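Long-range contact in membrane-bound protease PH1510 (Pyrococcus horikoshii, PDB 6M4B), which cleaves proteins as a membrane-bound serine protease, preferentially near hydrophobic or aromatic residues, and can degrade casein and a stomatin homolog in vitro: residues A34-T48 against K67-A81. The protein carries 1 engineered substitution. Residues are numbered along the deposited sequence; the frame is centred on the assembly and turned at random.
Sequences AEQDNAEAIIIELDT and KIPVIIYVYPPGASA
Leu46 N donates to Tyr73 O at 2.7 Å, and the CA of Glu45 closes on the same oxygen by a CA-H...O contact, two grips on one buried carbonyl. The bond belongs to a parallel ladder between strands 41-47 and 70-74, which helix 53-64 links into a beta-alpha-beta unit of the N-terminal, ClpP/crotonase-like protease domain. The ladder opens with Ile42 N to Pro69 O and fades at a weak bond from Tyr75 N to Leu46 O. On one face Ile42 CG2 meets Val70 CG2, and Leu46 CD2 reaches Ile72 CG2 at 3.8 Å; Phe27 of helix 21-36 packs on Ile44 and Ile72. On the other face Glu45 CG, anti to its carbonyl carbon (chi1 -73°), touches both Tyr73 CD2 and Tyr75 CD1. Its carboxylate lies alongside the Tyr75 ring, CD to CD1 3.4 Å, the planes turned 31° apart. At the helix end, Glu35 OE2 takes Lys67 N through its anti lone pair at 2.8 Å, while OE1 forms a salt bridge with Arg62. Near the C-terminal end of segment 34-48, Asp47 CG, anti to the backbone N (chi1 -173°), packs on Ala79 CB, and Ser80 N, just past the turn, meets OD1 from above the carboxylate plane at 3.0 Å. Replacing Asp47 with an alanine would probably leave Ser80 N without this acceptor and Ala79 without that neighbour. Thr48 OG1 bonds to Gly17 O and to the N of Gly50, a substrate-binding-site residue; its side chain lies about 7 Å from that of Ala83, engineered at the nucleophile position, and Thr48 N is held by Ser80 O at 2.9 Å.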
loop_
_atom_site.group_PDB
_atom_site.type_symbol
_atom_site.label_atom_id
_atom_site.label_comp_id
_atom_site.label_asym_id
_atom_site.label_seq_id
_atom_site.Cartn_x
_atom_site.Cartn_y
_atom_site.Cartn_z
ATOM N N ALA A 34 18.985 -2.023 -11.211
ATOM C CA ALA A 34 18.409 -1.505 -12.434
ATOM C C ALA A 34 18.129 -0.005 -12.367
ATOM O O ALA A 34 18.288 0.687 -13.369
ATOM C CB ALA A 34 17.126 -2.263 -12.755
ATOM N N GLU A 35 17.670 0.501 -11.216
ATOM C CA GLU A 35 17.449 1.969 -11.018
ATOM C C GLU A 35 18.798 2.734 -11.057
ATOM O O GLU A 35 18.929 3.744 -11.729
ATOM C CB GLU A 35 16.816 2.271 -9.635
ATOM C CG GLU A 35 15.360 1.886 -9.419
ATOM C CD GLU A 35 14.899 2.056 -7.964
ATOM O OE1 GLU A 35 15.670 1.768 -7.014
ATOM O OE2 GLU A 35 13.731 2.437 -7.758
ATOM N N GLN A 36 19.795 2.225 -10.340
ATOM C CA GLN A 36 21.135 2.849 -10.348
ATOM C C GLN A 36 21.732 2.945 -11.737
ATOM O O GLN A 36 22.367 3.947 -12.022
ATOM C CB GLN A 36 22.106 2.117 -9.440
ATOM C CG GLN A 36 21.980 2.569 -7.990
ATOM C CD GLN A 36 22.577 1.561 -7.016
ATOM O OE1 GLN A 36 23.207 0.572 -7.426
ATOM N NE2 GLN A 36 22.417 1.826 -5.722
ATOM N N ASP A 37 21.486 1.947 -12.605
ATOM C CA ASP A 37 21.949 2.006 -14.014
ATOM C C ASP A 37 20.992 2.731 -14.975
ATOM O O ASP A 37 21.230 2.730 -16.170
ATOM C CB ASP A 37 22.311 0.613 -14.554
ATOM C CG ASP A 37 23.301 -0.159 -13.635
ATOM O OD1 ASP A 37 23.891 0.450 -12.707
ATOM O OD2 ASP A 37 23.505 -1.379 -13.845
ATOM N N ASN A 38 19.968 3.421 -14.468
ATOM C CA ASN A 38 18.953 4.095 -15.323
ATOM C C ASN A 38 18.377 3.183 -16.408
ATOM O O ASN A 38 18.151 3.627 -17.562
ATOM C CB ASN A 38 19.496 5.373 -16.005
ATOM C CG ASN A 38 20.000 6.393 -15.017
ATOM O OD1 ASN A 38 21.196 6.687 -14.958
ATOM N ND2 ASN A 38 19.096 6.918 -14.202
ATOM N N ALA A 39 18.108 1.940 -16.039
ATOM C CA ALA A 39 17.470 1.016 -16.980
ATOM C C ALA A 39 16.112 1.538 -17.456
ATOM O O ALA A 39 15.416 2.278 -16.741
ATOM C CB ALA A 39 17.316 -0.355 -16.369
ATOM N N GLU A 40 15.760 1.134 -18.667
ATOM C CA GLU A 40 14.470 1.389 -19.263
ATOM C C GLU A 40 13.355 0.636 -18.514
ATOM O O GLU A 40 12.224 1.072 -18.508
ATOM C CB GLU A 40 14.520 0.950 -20.734
ATOM C CG GLU A 40 13.218 1.018 -21.526
ATOM C CD GLU A 40 12.685 2.407 -21.665
ATOM O OE1 GLU A 40 11.492 2.566 -22.002
ATOM O OE2 GLU A 40 13.448 3.354 -21.397
ATOM N N ALA A 41 13.691 -0.529 -17.974
ATOM C CA ALA A 41 12.740 -1.436 -17.294
ATOM C C ALA A 41 13.513 -2.596 -16.709
ATOM O O ALA A 41 14.608 -2.924 -17.200
ATOM C CB ALA A 41 11.656 -1.972 -18.243
ATOM N N ILE A 42 12.929 -3.234 -15.693
ATOM C CA ILE A 42 13.430 -4.520 -15.216
ATOM C C ILE A 42 12.309 -5.543 -15.351
ATOM O O ILE A 42 11.173 -5.272 -14.975
ATOM C CB ILE A 42 13.981 -4.442 -13.782
ATOM C CG1 ILE A 42 14.561 -5.808 -13.370
ATOM C CG2 ILE A 42 12.954 -3.951 -12.783
ATOM C CD1 ILE A 42 15.203 -5.778 -12.010
ATOM N N ILE A 43 12.625 -6.688 -15.937
ATOM C CA ILE A 43 11.707 -7.800 -16.085
ATOM C C ILE A 43 12.073 -8.828 -15.014
ATOM O O ILE A 43 13.227 -9.197 -14.851
ATOM C CB ILE A 43 11.802 -8.478 -17.447
ATOM C CG1 ILE A 43 11.368 -7.489 -18.554
ATOM C CG2 ILE A 43 10.908 -9.730 -17.484
ATOM C CD1 ILE A 43 11.787 -7.920 -19.953
ATOM N N ILE A 44 11.072 -9.248 -14.258
ATOM C CA ILE A 44 11.256 -10.235 -13.239
ATOM C C ILE A 44 10.452 -11.426 -13.641
ATOM O O ILE A 44 9.237 -11.356 -13.704
ATOM C CB ILE A 44 10.904 -9.676 -11.871
ATOM C CG1 ILE A 44 11.982 -8.649 -11.528
ATOM C CG2 ILE A 44 10.821 -10.803 -10.851
ATOM C CD1 ILE A 44 11.715 -7.870 -10.289
ATOM N N GLU A 45 11.175 -12.510 -13.939
ATOM C CA GLU A 45 10.592 -13.792 -14.310
ATOM C C GLU A 45 10.188 -14.500 -13.013
ATOM O O GLU A 45 11.043 -14.848 -12.203
ATOM C CB GLU A 45 11.586 -14.638 -15.096
ATOM C CG GLU A 45 11.803 -14.125 -16.518
ATOM C CD GLU A 45 12.948 -14.827 -17.258
ATOM O OE1 GLU A 45 13.684 -15.607 -16.618
ATOM O OE2 GLU A 45 13.127 -14.584 -18.473
ATOM N N LEU A 46 8.886 -14.638 -12.797
ATOM C CA LEU A 46 8.371 -15.013 -11.489
ATOM C C LEU A 46 7.684 -16.364 -11.556
ATOM O O LEU A 46 6.935 -16.635 -12.469
ATOM C CB LEU A 46 7.377 -13.963 -10.971
ATOM C CG LEU A 46 6.761 -14.215 -9.587
ATOM C CD1 LEU A 46 7.796 -14.028 -8.491
ATOM C CD2 LEU A 46 5.594 -13.281 -9.392
ATOM N N ASP A 47 8.020 -17.229 -10.602
ATOM C CA ASP A 47 7.384 -18.541 -10.448
ATOM C C ASP A 47 7.278 -18.786 -8.932
ATOM O O ASP A 47 8.286 -18.995 -8.237
ATOM C CB ASP A 47 8.218 -19.634 -11.131
ATOM C CG ASP A 47 7.521 -20.997 -11.155
ATOM O OD1 ASP A 47 6.311 -21.075 -10.852
ATOM O OD2 ASP A 47 8.165 -21.996 -11.555
ATOM N N THR A 48 6.068 -18.701 -8.413
ATOM C CA THR A 48 5.883 -18.827 -6.972
ATOM C C THR A 48 4.539 -19.450 -6.676
ATOM O O THR A 48 3.575 -19.203 -7.392
ATOM C CB THR A 48 6.012 -17.471 -6.262
ATOM O OG1 THR A 48 5.903 -17.653 -4.847
ATOM C CG2 THR A 48 4.940 -16.461 -6.716
ATOM N N LYS A 67 11.771 3.605 -9.355
ATOM C CA LYS A 67 11.985 4.716 -10.285
ATOM C C LYS A 67 12.001 4.256 -11.720
ATOM O O LYS A 67 12.050 5.088 -12.594
ATOM C CB LYS A 67 13.298 5.447 -9.961
ATOM C CG LYS A 67 13.224 6.159 -8.614
ATOM C CD LYS A 67 14.568 6.674 -8.122
ATOM C CE LYS A 67 14.422 7.277 -6.723
ATOM N NZ LYS A 67 15.726 7.427 -6.032
ATOM N N ILE A 68 11.992 2.938 -11.962
ATOM C CA ILE A 68 11.866 2.405 -13.308
ATOM C C ILE A 68 10.722 1.407 -13.390
ATOM O O ILE A 68 10.355 0.798 -12.389
ATOM C CB ILE A 68 13.165 1.726 -13.780
ATOM C CG1 ILE A 68 13.445 0.480 -12.974
ATOM C CG2 ILE A 68 14.337 2.716 -13.683
ATOM C CD1 ILE A 68 14.634 -0.285 -13.484
ATOM N N PRO A 69 10.160 1.231 -14.590
ATOM C CA PRO A 69 9.128 0.205 -14.738
ATOM C C PRO A 69 9.611 -1.212 -14.358
ATOM O O PRO A 69 10.666 -1.621 -14.757
ATOM C CB PRO A 69 8.779 0.289 -16.234
ATOM C CG PRO A 69 9.193 1.675 -16.660
ATOM C CD PRO A 69 10.368 2.021 -15.833
ATOM N N VAL A 70 8.816 -1.906 -13.556
ATOM C CA VAL A 70 8.938 -3.320 -13.228
ATOM C C VAL A 70 7.860 -4.153 -13.956
ATOM O O VAL A 70 6.630 -3.944 -13.779
ATOM C CB VAL A 70 8.755 -3.559 -11.717
ATOM C CG1 VAL A 70 9.066 -5.022 -11.356
ATOM C CG2 VAL A 70 9.641 -2.615 -10.945
ATOM N N ILE A 71 8.305 -5.108 -14.740
ATOM C CA ILE A 71 7.440 -5.983 -15.511
ATOM C C ILE A 71 7.511 -7.332 -14.801
ATOM O O ILE A 71 8.595 -7.873 -14.611
ATOM C CB ILE A 71 7.890 -6.074 -16.973
ATOM C CG1 ILE A 71 7.800 -4.683 -17.605
ATOM C CG2 ILE A 71 7.010 -7.053 -17.734
ATOM C CD1 ILE A 71 8.362 -4.590 -18.997
ATOM N N ILE A 72 6.351 -7.871 -14.433
ATOM C CA ILE A 72 6.287 -9.177 -13.830
ATOM C C ILE A 72 5.917 -10.141 -14.951
ATOM O O ILE A 72 4.910 -9.953 -15.620
ATOM C CB ILE A 72 5.273 -9.225 -12.654
ATOM C CG1 ILE A 72 5.713 -8.276 -11.521
ATOM C CG2 ILE A 72 5.147 -10.630 -12.141
ATOM C CD1 ILE A 72 7.009 -8.604 -10.844
ATOM N N TYR A 73 6.780 -11.139 -15.156
ATOM C CA TYR A 73 6.673 -12.060 -16.257
ATOM C C TYR A 73 6.582 -13.439 -15.656
ATOM O O TYR A 73 7.553 -13.942 -15.093
ATOM C CB TYR A 73 7.873 -11.958 -17.176
ATOM C CG TYR A 73 7.893 -12.837 -18.443
ATOM C CD1 TYR A 73 6.731 -13.334 -19.002
ATOM C CD2 TYR A 73 9.106 -13.149 -19.081
ATOM C CE1 TYR A 73 6.749 -14.082 -20.161
ATOM C CE2 TYR A 73 9.143 -13.923 -20.250
ATOM C CZ TYR A 73 7.972 -14.354 -20.810
ATOM O OH TYR A 73 7.975 -15.110 -21.981
ATOM N N VAL A 74 5.396 -14.022 -15.767
ATOM C CA VAL A 74 5.152 -15.339 -15.226
ATOM C C VAL A 74 5.737 -16.363 -16.215
ATOM O O VAL A 74 5.219 -16.576 -17.325
ATOM C CB VAL A 74 3.653 -15.617 -14.989
ATOM C CG1 VAL A 74 3.514 -16.915 -14.169
ATOM C CG2 VAL A 74 3.007 -14.444 -14.242
ATOM N N TYR A 75 6.822 -16.980 -15.792
ATOM C CA TYR A 75 7.748 -17.668 -16.694
ATOM C C TYR A 75 8.680 -18.551 -15.838
ATOM O O TYR A 75 9.036 -18.132 -14.712
ATOM C CB TYR A 75 8.550 -16.607 -17.463
ATOM C CG TYR A 75 9.584 -17.135 -18.417
ATOM C CD1 TYR A 75 10.874 -17.468 -17.966
ATOM C CD2 TYR A 75 9.299 -17.275 -19.777
ATOM C CE1 TYR A 75 11.839 -17.945 -18.851
ATOM C CE2 TYR A 75 10.251 -17.770 -20.672
ATOM C CZ TYR A 75 11.511 -18.090 -20.196
ATOM O OH TYR A 75 12.437 -18.558 -21.052
ATOM N N PRO A 76 9.116 -19.728 -16.369
ATOM C CA PRO A 76 8.918 -20.337 -17.709
ATOM C C PRO A 76 7.600 -21.015 -17.819
ATOM O O PRO A 76 6.888 -21.074 -16.828
ATOM C CB PRO A 76 10.033 -21.398 -17.795
ATOM C CG PRO A 76 10.283 -21.769 -16.379
ATOM C CD PRO A 76 10.079 -20.511 -15.562
ATOM N N PRO A 77 7.247 -21.533 -19.021
ATOM C CA PRO A 77 5.963 -22.245 -19.121
ATOM C C PRO A 77 5.912 -23.319 -18.021
ATOM O O PRO A 77 6.954 -23.832 -17.631
ATOM C CB PRO A 77 6.004 -22.831 -20.544
ATOM C CG PRO A 77 6.787 -21.807 -21.321
ATOM C CD PRO A 77 7.903 -21.449 -20.340
ATOM N N GLY A 78 4.728 -23.559 -17.458
ATOM C CA GLY A 78 4.589 -24.347 -16.241
ATOM C C GLY A 78 4.584 -23.526 -14.959
ATOM O O GLY A 78 4.056 -23.987 -13.967
ATOM N N ALA A 79 5.192 -22.330 -14.972
ATOM C CA ALA A 79 5.200 -21.464 -13.796
ATOM C C ALA A 79 3.804 -20.937 -13.376
ATOM O O ALA A 79 2.819 -20.921 -14.142
ATOM C CB ALA A 79 6.135 -20.290 -14.008
ATOM N N SER A 80 3.732 -20.451 -12.153
ATOM C CA SER A 80 2.527 -19.729 -11.726
ATOM C C SER A 80 2.890 -18.514 -10.872
ATOM O O SER A 80 4.002 -18.416 -10.365
ATOM C CB SER A 80 1.606 -20.696 -10.966
ATOM O OG SER A 80 2.290 -21.116 -9.821
ATOM N N ALA A 81 1.981 -17.539 -10.827
ATOM C CA ALA A 81 2.075 -16.428 -9.863
ATOM C C ALA A 81 0.823 -16.573 -9.035
ATOM O O ALA A 81 -0.203 -15.947 -9.291
ATOM C CB ALA A 81 2.113 -15.086 -10.573
HETATM O O HOH W 1 11.053 -17.689 -12.888
#